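Local coordinates for bifunctional protein PutA (Bradyrhizobium diazoefficiens, PDB 6BSN) that probably oxidises proline to glutamate in two steps, through an FAD-dependent proline dehydrogenase and an NAD-dependent aldehyde dehydrogenase joined in one chain, at residues H228-R233 and A272-F277; R336-R341 and P388-Q393; K382-R387 and E407-S412. The protein carries 1 engineered substitution. All coordinates share one frame; numbering follows the deposited sequence.

All three contacts belong to the barrel of the proline dehydrogenase part of the chain. Interaction 1 joins the loops leading into strands 235-238 and 276-279. Interaction 2 lies in the barrel wall, pairing strands 338-343 and 390-395, and reaches the flavin through R341, whose NH1 is 3.3 Å from flavin N5. Their centres are about 13 Å apart; inside the barrel N276 OD1 and Q393 NE2 probably hydrogen-bond at 3.0 Å, and at the loop end P231 CB packs on F391 CZ at 3.4 Å. Interaction 3 is in the helix layer outside strand 390-395, its centre about 12 Å from that of interaction 2, with P392 CG 3.6 Å from L383 O. Interactions 1 and 3 do not touch.

Interaction 1: residues H228-R233 and A272-F277; sequences HALPDR and AHDLNF
R233 reaches across to the loop that follows helix 252-272 and holds two successive carbonyls, H273 O and D274 O, with its guanidinium edge. Its CB sits 3.9 Å from D274 O. CG runs on past the same oxygen, and CD comes closer still, 3.1 Å from D274 O, with D274 OD1 also nearby. A bend at chi3 (72°) then turns the head along the loop. NE lies 2.9 Å from D274 O in a weak, bent hydrogen bond, and a second weak one leads from NE to H273 O. The straighter bond runs from R233 NH1 to H273 O, 2.9 Å long at 158°, the oxygen in the guanidinium plane although the N-H comes from above the plane of the carbonyl. NH2 turns back to its own loop and hydrogen-bonds H228 O at 2.7 Å. In its place an alanine is likely to leave the carbonyls of H273, D274 and H228 without these donors, and the link between the loops to the packing of L230.

The carbonyls are presented by a Schellman motif: D274, with positive phi, is the C-prime residue that ends helix 252-272, and the chain then enters strand 276-279 of the barrel. Segment 228-233 likewise leads into strand 235-238, which pairs in parallel with 276-279, so the contact joins two neighbouring loops at the strands' N-terminal end.

The D274 side chain crosses that of R233 at about a right angle, yet the carboxylate is turned only 26° from the guanidinium plane; its OD1 is well out of that plane, near enough only for charge attraction. OD2 instead touches L230 CD1 at 3.5 Å. The other branch of L230, CD2, rests 4.0 Å from N276 N, and L230 also packs on M339 of strand 338-343.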
# COMPACT_ATOMS: atom_id res chain seq x y z
N HIS A 228 -40.49 55.94 -17.99
CA HIS A 228 -40.77 54.75 -18.78
C HIS A 228 -41.71 53.81 -18.03
O HIS A 228 -41.89 53.91 -16.82
CB HIS A 228 -39.47 54.03 -19.15
CG HIS A 228 -38.72 54.71 -20.24
ND1 HIS A 228 -38.71 54.25 -21.53
CD2 HIS A 228 -38.01 55.87 -20.24
CE1 HIS A 228 -37.99 55.07 -22.28
NE2 HIS A 228 -37.56 56.06 -21.53
N ALA A 229 -42.34 52.91 -18.78
CA ALA A 229 -43.13 51.85 -18.20
C ALA A 229 -42.22 50.70 -17.76
O ALA A 229 -41.05 50.62 -18.15
CB ALA A 229 -44.16 51.34 -19.21
N LEU A 230 -42.77 49.80 -16.92
CA LEU A 230 -42.12 48.52 -16.69
C LEU A 230 -41.83 47.91 -18.05
O LEU A 230 -42.65 48.05 -18.97
CB LEU A 230 -43.00 47.58 -15.87
CG LEU A 230 -43.11 47.95 -14.39
CD1 LEU A 230 -44.23 47.18 -13.71
CD2 LEU A 230 -41.78 47.70 -13.70
N PRO A 231 -40.72 47.18 -18.22
CA PRO A 231 -39.83 46.72 -17.17
C PRO A 231 -38.78 47.76 -16.77
O PRO A 231 -38.02 47.52 -15.84
CB PRO A 231 -39.19 45.51 -17.80
CG PRO A 231 -39.07 45.90 -19.25
CD PRO A 231 -40.30 46.70 -19.55
N ASP A 232 -38.77 48.89 -17.46
CA ASP A 232 -37.70 49.89 -17.34
C ASP A 232 -38.04 50.92 -16.25
O ASP A 232 -38.20 52.12 -16.51
CB ASP A 232 -37.45 50.55 -18.70
CG ASP A 232 -36.09 51.24 -18.78
OD1 ASP A 232 -35.25 51.05 -17.87
OD2 ASP A 232 -35.86 51.96 -19.77
N ARG A 233 -38.15 50.42 -15.03
CA ARG A 233 -38.39 51.20 -13.82
C ARG A 233 -37.63 50.55 -12.68
O ARG A 233 -37.32 49.35 -12.74
CB ARG A 233 -39.88 51.29 -13.49
CG ARG A 233 -40.70 52.03 -14.52
CD ARG A 233 -42.15 52.09 -14.16
NE ARG A 233 -42.44 53.00 -13.04
CZ ARG A 233 -42.41 54.34 -13.14
NH1 ARG A 233 -42.73 55.11 -12.10
NH2 ARG A 233 -42.04 54.90 -14.28
N ALA A 272 -48.31 51.82 -6.55
CA ALA A 272 -48.62 53.23 -6.79
C ALA A 272 -47.47 53.97 -7.46
O ALA A 272 -47.70 55.03 -8.05
CB ALA A 272 -48.99 53.92 -5.48
N HIS A 273 -46.23 53.46 -7.38
CA HIS A 273 -45.13 54.01 -8.16
C HIS A 273 -44.78 53.13 -9.35
O HIS A 273 -43.77 53.38 -10.01
CB HIS A 273 -43.87 54.21 -7.30
CG HIS A 273 -43.98 55.35 -6.34
ND1 HIS A 273 -44.32 56.62 -6.74
CD2 HIS A 273 -43.82 55.40 -4.99
CE1 HIS A 273 -44.37 57.41 -5.68
NE2 HIS A 273 -44.07 56.70 -4.61
N ASP A 274 -45.58 52.08 -9.60
CA ASP A 274 -45.36 51.17 -10.73
C ASP A 274 -43.95 50.59 -10.71
O ASP A 274 -43.27 50.53 -11.74
CB ASP A 274 -45.64 51.87 -12.07
CG ASP A 274 -45.98 50.88 -13.19
OD1 ASP A 274 -45.81 51.22 -14.38
OD2 ASP A 274 -46.42 49.76 -12.87
N LEU A 275 -43.49 50.18 -9.53
CA LEU A 275 -42.15 49.63 -9.35
C LEU A 275 -42.14 48.11 -9.55
O LEU A 275 -43.17 47.45 -9.48
CB LEU A 275 -41.63 49.95 -7.94
CG LEU A 275 -41.47 51.43 -7.57
CD1 LEU A 275 -40.83 51.53 -6.19
CD2 LEU A 275 -40.61 52.18 -8.60
N ASN A 276 -40.95 47.57 -9.77
CA ASN A 276 -40.72 46.13 -9.65
C ASN A 276 -40.52 45.79 -8.17
O ASN A 276 -39.59 46.29 -7.54
CB ASN A 276 -39.50 45.74 -10.49
CG ASN A 276 -39.14 44.22 -10.37
OD1 ASN A 276 -37.97 43.86 -10.44
ND2 ASN A 276 -40.14 43.36 -10.20
N PHE A 277 -41.37 44.92 -7.64
CA PHE A 277 -41.38 44.55 -6.22
C PHE A 277 -41.10 43.05 -6.08
O PHE A 277 -41.93 42.22 -6.48
CB PHE A 277 -42.73 44.95 -5.60
CG PHE A 277 -42.82 44.70 -4.12
CD1 PHE A 277 -42.39 45.67 -3.22
CD2 PHE A 277 -43.34 43.51 -3.64
CE1 PHE A 277 -42.46 45.46 -1.85
CE2 PHE A 277 -43.42 43.28 -2.27
CZ PHE A 277 -42.98 44.25 -1.37

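Interaction 2: residues R336-R341 and P388-Q393; sequences RKLMVR and PRIFPQ. With FDA (dihydroflavine-adenine dinucleotide), chain C.
R389 NH2 hydrogen-bonds R336 O at 3.0 Å, the oxygen at the edge of the guanidinium and in its plane though the donor stands above the carbonyl plane; D335 takes a salt bridge from the same nitrogen. The F391 ring has M339 CE 3.8 Å from its CD1, placed obliquely to the ring, the two side chains running side by side. The guanidinium of R341 has ring atom C6 of the dihydroflavin over one face, offset toward the rim, and the flavin O4 at its edge. D280, S237, Q418 and Y443 bind its nitrogens and fix the rotation of the group beside the cofactor.

Between these groups strands 338-341 and 390-393 pair in parallel, their segments at 27°, as neighbouring strands of the proline dehydrogenase TIM barrel. L338 and V340 bind both ways: L338 N donates to R389 O, F391 N to L338 O in a nearly straight bond (175°), V340 N to F391 O, and Q393 N to V340 O.

M339, F391, R341 and Q393 share one face of the sheet. With chi3 of 76° the M339 chain bends and brings CE to 3.5 Å from Q393 NE2, which is itself bonded to N276. Q393 OE1 accepts from two waters: one also donates to M339 O, and the other, 2.6 Å from OE1, receives a weak bond from R341 NH2. On the other face the V340 and I390 side chains cross, with V340 CG2 and I390 CG2 3.7 Å apart, and both pack on L383 of helix 369-385.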
# COMPACT_ATOMS: atom_id res chain seq x y z
N ARG A 336 -52.58 37.83 -13.67
CA ARG A 336 -51.55 38.83 -13.46
C ARG A 336 -50.36 38.54 -14.35
O ARG A 336 -50.15 37.41 -14.81
CB ARG A 336 -51.06 38.88 -12.00
CG ARG A 336 -52.15 39.09 -11.00
CD ARG A 336 -52.75 40.49 -11.04
NE ARG A 336 -53.90 40.52 -10.14
CZ ARG A 336 -53.80 40.55 -8.81
NH1 ARG A 336 -54.89 40.55 -8.07
NH2 ARG A 336 -52.61 40.59 -8.22
N LYS A 337 -49.59 39.59 -14.58
CA LYS A 337 -48.23 39.50 -15.08
C LYS A 337 -47.28 39.67 -13.90
O LYS A 337 -47.50 40.53 -13.03
CB LYS A 337 -47.96 40.57 -16.14
CG LYS A 337 -48.64 40.34 -17.46
CD LYS A 337 -48.24 41.46 -18.42
CE LYS A 337 -48.41 41.04 -19.87
NZ LYS A 337 -47.32 41.61 -20.70
N LEU A 338 -46.24 38.83 -13.86
CA LEU A 338 -45.26 38.80 -12.78
C LEU A 338 -43.85 38.91 -13.34
O LEU A 338 -43.53 38.41 -14.43
CB LEU A 338 -45.36 37.49 -11.98
CG LEU A 338 -46.71 37.16 -11.36
CD1 LEU A 338 -46.61 35.82 -10.67
CD2 LEU A 338 -47.14 38.25 -10.40
N MET A 339 -42.99 39.57 -12.57
CA MET A 339 -41.56 39.59 -12.83
C MET A 339 -40.93 38.60 -11.87
O MET A 339 -41.14 38.70 -10.66
CB MET A 339 -41.02 41.01 -12.66
CG MET A 339 -41.67 41.98 -13.69
SD MET A 339 -41.34 43.75 -13.49
CE MET A 339 -39.66 43.87 -14.12
N VAL A 340 -40.23 37.60 -12.41
CA VAL A 340 -39.78 36.42 -11.65
C VAL A 340 -38.27 36.30 -11.80
O VAL A 340 -37.77 36.16 -12.92
CB VAL A 340 -40.50 35.17 -12.14
CG1 VAL A 340 -39.96 33.89 -11.49
CG2 VAL A 340 -41.97 35.35 -11.89
N ARG A 341 -37.55 36.36 -10.68
CA ARG A 341 -36.10 36.34 -10.68
C ARG A 341 -35.58 34.92 -10.46
O ARG A 341 -35.94 34.27 -9.48
CB ARG A 341 -35.53 37.26 -9.59
CG ARG A 341 -34.00 37.23 -9.55
CD ARG A 341 -33.43 37.76 -8.23
NE ARG A 341 -33.90 39.11 -7.99
CZ ARG A 341 -34.22 39.57 -6.79
NH1 ARG A 341 -34.11 38.81 -5.71
NH2 ARG A 341 -34.66 40.80 -6.69
N PRO A 388 -45.36 35.99 -22.61
CA PRO A 388 -45.17 37.30 -22.00
C PRO A 388 -45.74 37.46 -20.59
O PRO A 388 -45.50 38.50 -19.97
CB PRO A 388 -45.93 38.24 -22.96
CG PRO A 388 -46.88 37.37 -23.72
CD PRO A 388 -46.61 35.93 -23.39
N ARG A 389 -46.48 36.46 -20.09
CA ARG A 389 -47.08 36.59 -18.77
C ARG A 389 -46.01 36.71 -17.69
O ARG A 389 -46.13 37.52 -16.76
CB ARG A 389 -47.97 35.38 -18.46
CG ARG A 389 -48.63 35.48 -17.09
CD ARG A 389 -49.79 34.51 -16.85
NE ARG A 389 -50.85 34.56 -17.86
CZ ARG A 389 -51.84 35.46 -17.90
NH1 ARG A 389 -52.76 35.36 -18.86
NH2 ARG A 389 -51.91 36.45 -17.02
N ILE A 390 -44.94 35.94 -17.82
CA ILE A 390 -43.82 35.98 -16.88
C ILE A 390 -42.71 36.79 -17.55
O ILE A 390 -42.40 36.57 -18.73
CB ILE A 390 -43.35 34.56 -16.51
CG1 ILE A 390 -44.49 33.75 -15.88
CG2 ILE A 390 -42.17 34.59 -15.54
CD1 ILE A 390 -45.08 34.37 -14.59
N PHE A 391 -42.21 37.79 -16.85
CA PHE A 391 -41.03 38.52 -17.30
C PHE A 391 -39.85 37.99 -16.50
O PHE A 391 -39.69 38.35 -15.32
CB PHE A 391 -41.22 40.02 -17.09
CG PHE A 391 -40.07 40.86 -17.57
CD1 PHE A 391 -39.00 41.15 -16.72
CD2 PHE A 391 -40.06 41.36 -18.86
CE1 PHE A 391 -37.93 41.96 -17.17
CE2 PHE A 391 -38.99 42.15 -19.31
CZ PHE A 391 -37.93 42.44 -18.47
N PRO A 392 -39.01 37.13 -17.06
CA PRO A 392 -37.95 36.50 -16.26
C PRO A 392 -36.79 37.45 -16.09
O PRO A 392 -36.49 38.27 -16.96
CB PRO A 392 -37.53 35.27 -17.09
CG PRO A 392 -38.53 35.21 -18.28
CD PRO A 392 -39.06 36.60 -18.43
N GLN A 393 -36.12 37.32 -14.94
CA GLN A 393 -34.95 38.12 -14.60
C GLN A 393 -33.86 37.13 -14.19
O GLN A 393 -34.00 36.43 -13.18
CB GLN A 393 -35.26 39.12 -13.48
CG GLN A 393 -36.54 39.94 -13.75
CD GLN A 393 -37.10 40.62 -12.50
OE1 GLN A 393 -37.47 39.96 -11.51
NE2 GLN A 393 -37.15 41.94 -12.53
PA FDA C . -21.72 30.99 -9.77
O1A FDA C . -20.19 30.96 -9.47
O2A FDA C . -22.21 30.57 -11.04
O5B FDA C . -22.58 30.07 -9.00
C5B FDA C . -22.42 30.00 -7.59
C4B FDA C . -23.58 29.21 -6.97
O4B FDA C . -23.53 27.85 -7.28
C3B FDA C . -23.65 29.24 -5.48
O3B FDA C . -24.19 30.41 -5.03
C2B FDA C . -24.53 28.08 -5.20
O2B FDA C . -25.87 28.44 -5.33
C1B FDA C . -24.14 27.12 -6.27
N9A FDA C . -23.23 26.08 -5.83
C8A FDA C . -21.91 26.21 -5.40
N7A FDA C . -21.44 25.01 -5.07
C5A FDA C . -22.44 24.05 -5.27
C6A FDA C . -22.52 22.68 -5.10
N6A FDA C . -21.39 21.94 -4.63
N1A FDA C . -23.66 22.03 -5.40
C2A FDA C . -24.75 22.69 -5.85
N3A FDA C . -24.69 24.03 -6.02
C4A FDA C . -23.58 24.72 -5.76
N1 FDA C . -29.83 34.06 -3.78
C2 FDA C . -30.93 33.51 -3.05
O2 FDA C . -30.75 32.28 -2.47
N3 FDA C . -32.15 34.23 -2.94
C4 FDA C . -32.27 35.49 -3.55
O4 FDA C . -33.44 36.21 -3.47
C4X FDA C . -31.13 36.05 -4.32
N5 FDA C . -31.24 37.36 -4.92
C5X FDA C . -30.18 37.78 -5.82
C6 FDA C . -30.37 39.05 -6.61
C7 FDA C . -29.37 39.41 -7.54
C7M FDA C . -29.55 40.68 -8.34
C8 FDA C . -28.20 38.60 -7.72
C8M FDA C . -27.11 38.97 -8.71
C9 FDA C . -28.03 37.42 -6.98
C9A FDA C . -29.07 37.02 -6.00
N10 FDA C . -28.85 35.85 -5.17
C10 FDA C . -29.96 35.35 -4.42
C1' FDA C . -27.54 35.19 -5.05
C2' FDA C . -27.44 34.00 -5.99
O2' FDA C . -28.31 33.00 -5.59
C3' FDA C . -26.03 33.44 -6.03
O3' FDA C . -25.71 33.10 -4.74
C4' FDA C . -24.93 34.38 -6.52
O4' FDA C . -25.44 35.31 -7.42
C5' FDA C . -23.81 33.61 -7.22
O5' FDA C . -24.33 32.79 -8.25
P FDA C . -23.86 32.90 -9.79
O1P FDA C . -24.84 32.42 -10.91
O2P FDA C . -23.41 34.40 -9.82
O3P FDA C . -22.33 32.35 -9.65
O HOH W 1 -39.25 40.36 -9.46
O HOH W 2 -36.37 40.88 -9.31

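Interaction 3: residues K382-R387 and E407-S412; sequences KLLALR and EMAEGS
R387 NH1 points almost straight at S412 OG, 3.0 Å away and at 168°, with the oxygen in the guanidinium plane, although S412, like G411, is poorly ordered; NH2 adds a weak bond to the same atom. Beside this polar link L384 CD1 packs against the end of helix 399-409, 3.7 Å from A409 N and 4.0 Å from A409 CB, while M408 CB lies at 4.1 Å from L384 CD1.

The guanidinium is positioned from behind. R387 NE donates to L384 O at 2.8 Å, in the carbonyl plane and on a lone pair, and L384 CD2 lies over one face of the group. The bend at chi3 (-73°) lets the head fold back toward that carbonyl. S412 OG in turn appears to donate to A409 O across a type I' turn in which E410 and G411 both have positive phi. S413 O takes a further bond from R387 NH1.

The contact joins successive outer helices of the beta/alpha barrel, 369-385 and 399-409, on the outside of strand 390-395, which lies between them in the chain: L384 touches its F394, R387 its P392, and F415, in the loop before strand 416-420, packs against L384, R387 and A409.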
# COMPACT_ATOMS: atom_id res chain seq x y z
N LYS A 382 -37.40 27.12 -19.22
CA LYS A 382 -38.81 27.06 -18.82
C LYS A 382 -39.39 28.47 -18.64
O LYS A 382 -40.51 28.75 -19.08
CB LYS A 382 -38.88 26.23 -17.54
CG LYS A 382 -40.23 25.74 -17.09
CD LYS A 382 -40.01 24.88 -15.85
CE LYS A 382 -41.30 24.39 -15.26
NZ LYS A 382 -42.01 23.47 -16.20
N LEU A 383 -38.63 29.36 -18.01
CA LEU A 383 -39.15 30.71 -17.79
C LEU A 383 -39.28 31.49 -19.10
O LEU A 383 -40.23 32.25 -19.29
CB LEU A 383 -38.27 31.46 -16.79
CG LEU A 383 -38.53 31.08 -15.33
CD1 LEU A 383 -37.41 31.61 -14.47
CD2 LEU A 383 -39.88 31.65 -14.87
N LEU A 384 -38.35 31.30 -20.03
CA LEU A 384 -38.43 32.00 -21.31
C LEU A 384 -39.70 31.62 -22.06
O LEU A 384 -40.32 32.47 -22.71
CB LEU A 384 -37.19 31.72 -22.15
CG LEU A 384 -35.90 32.41 -21.67
CD1 LEU A 384 -34.69 31.84 -22.41
CD2 LEU A 384 -35.96 33.97 -21.79
N ALA A 385 -40.13 30.36 -21.94
CA ALA A 385 -41.33 29.91 -22.64
C ALA A 385 -42.60 30.44 -22.01
O ALA A 385 -43.64 30.40 -22.66
CB ALA A 385 -41.36 28.38 -22.68
N LEU A 386 -42.54 30.98 -20.79
CA LEU A 386 -43.70 31.53 -20.10
C LEU A 386 -43.89 33.03 -20.36
O LEU A 386 -44.84 33.62 -19.84
CB LEU A 386 -43.57 31.27 -18.58
CG LEU A 386 -43.60 29.78 -18.19
CD1 LEU A 386 -43.38 29.59 -16.69
CD2 LEU A 386 -44.91 29.16 -18.62
N ARG A 387 -43.02 33.64 -21.16
CA ARG A 387 -43.31 34.97 -21.66
C ARG A 387 -44.55 34.91 -22.55
O ARG A 387 -44.82 33.87 -23.16
CB ARG A 387 -42.12 35.52 -22.45
CG ARG A 387 -40.83 35.69 -21.62
CD ARG A 387 -39.69 36.07 -22.54
NE ARG A 387 -39.27 34.93 -23.35
CZ ARG A 387 -38.54 35.02 -24.47
NH1 ARG A 387 -38.17 36.20 -24.91
NH2 ARG A 387 -38.19 33.92 -25.13
N GLU A 407 -28.43 32.58 -25.60
CA GLU A 407 -28.60 31.77 -26.81
C GLU A 407 -29.97 31.10 -26.83
O GLU A 407 -30.59 30.97 -27.89
CB GLU A 407 -27.49 30.74 -26.92
CG GLU A 407 -27.56 29.95 -28.19
CD GLU A 407 -27.33 30.83 -29.41
OE1 GLU A 407 -26.85 31.97 -29.26
OE2 GLU A 407 -27.64 30.37 -30.52
N MET A 408 -30.47 30.67 -25.67
CA MET A 408 -31.78 30.03 -25.64
C MET A 408 -32.90 31.00 -25.94
O MET A 408 -33.90 30.62 -26.56
CB MET A 408 -32.00 29.36 -24.30
CG MET A 408 -31.21 28.09 -24.15
SD MET A 408 -31.73 27.37 -22.62
CE MET A 408 -31.39 28.73 -21.48
N ALA A 409 -32.77 32.26 -25.53
CA ALA A 409 -33.77 33.28 -25.85
C ALA A 409 -33.85 33.56 -27.34
O ALA A 409 -34.85 34.13 -27.80
CB ALA A 409 -33.48 34.58 -25.10
N GLU A 410 -32.81 33.20 -28.10
CA GLU A 410 -32.79 33.30 -29.56
C GLU A 410 -32.98 34.74 -30.03
O GLU A 410 -33.58 35.00 -31.08
CB GLU A 410 -33.84 32.37 -30.19
N GLY A 411 -32.47 35.70 -29.26
CA GLY A 411 -32.41 37.08 -29.68
C GLY A 411 -33.65 37.91 -29.42
O GLY A 411 -33.76 39.02 -29.95
N SER A 412 -34.59 37.42 -28.61
CA SER A 412 -35.82 38.13 -28.36
C SER A 412 -35.63 39.11 -27.20
O SER A 412 -34.51 39.33 -26.73
CB SER A 412 -36.96 37.14 -28.12
OG SER A 412 -36.52 36.00 -27.40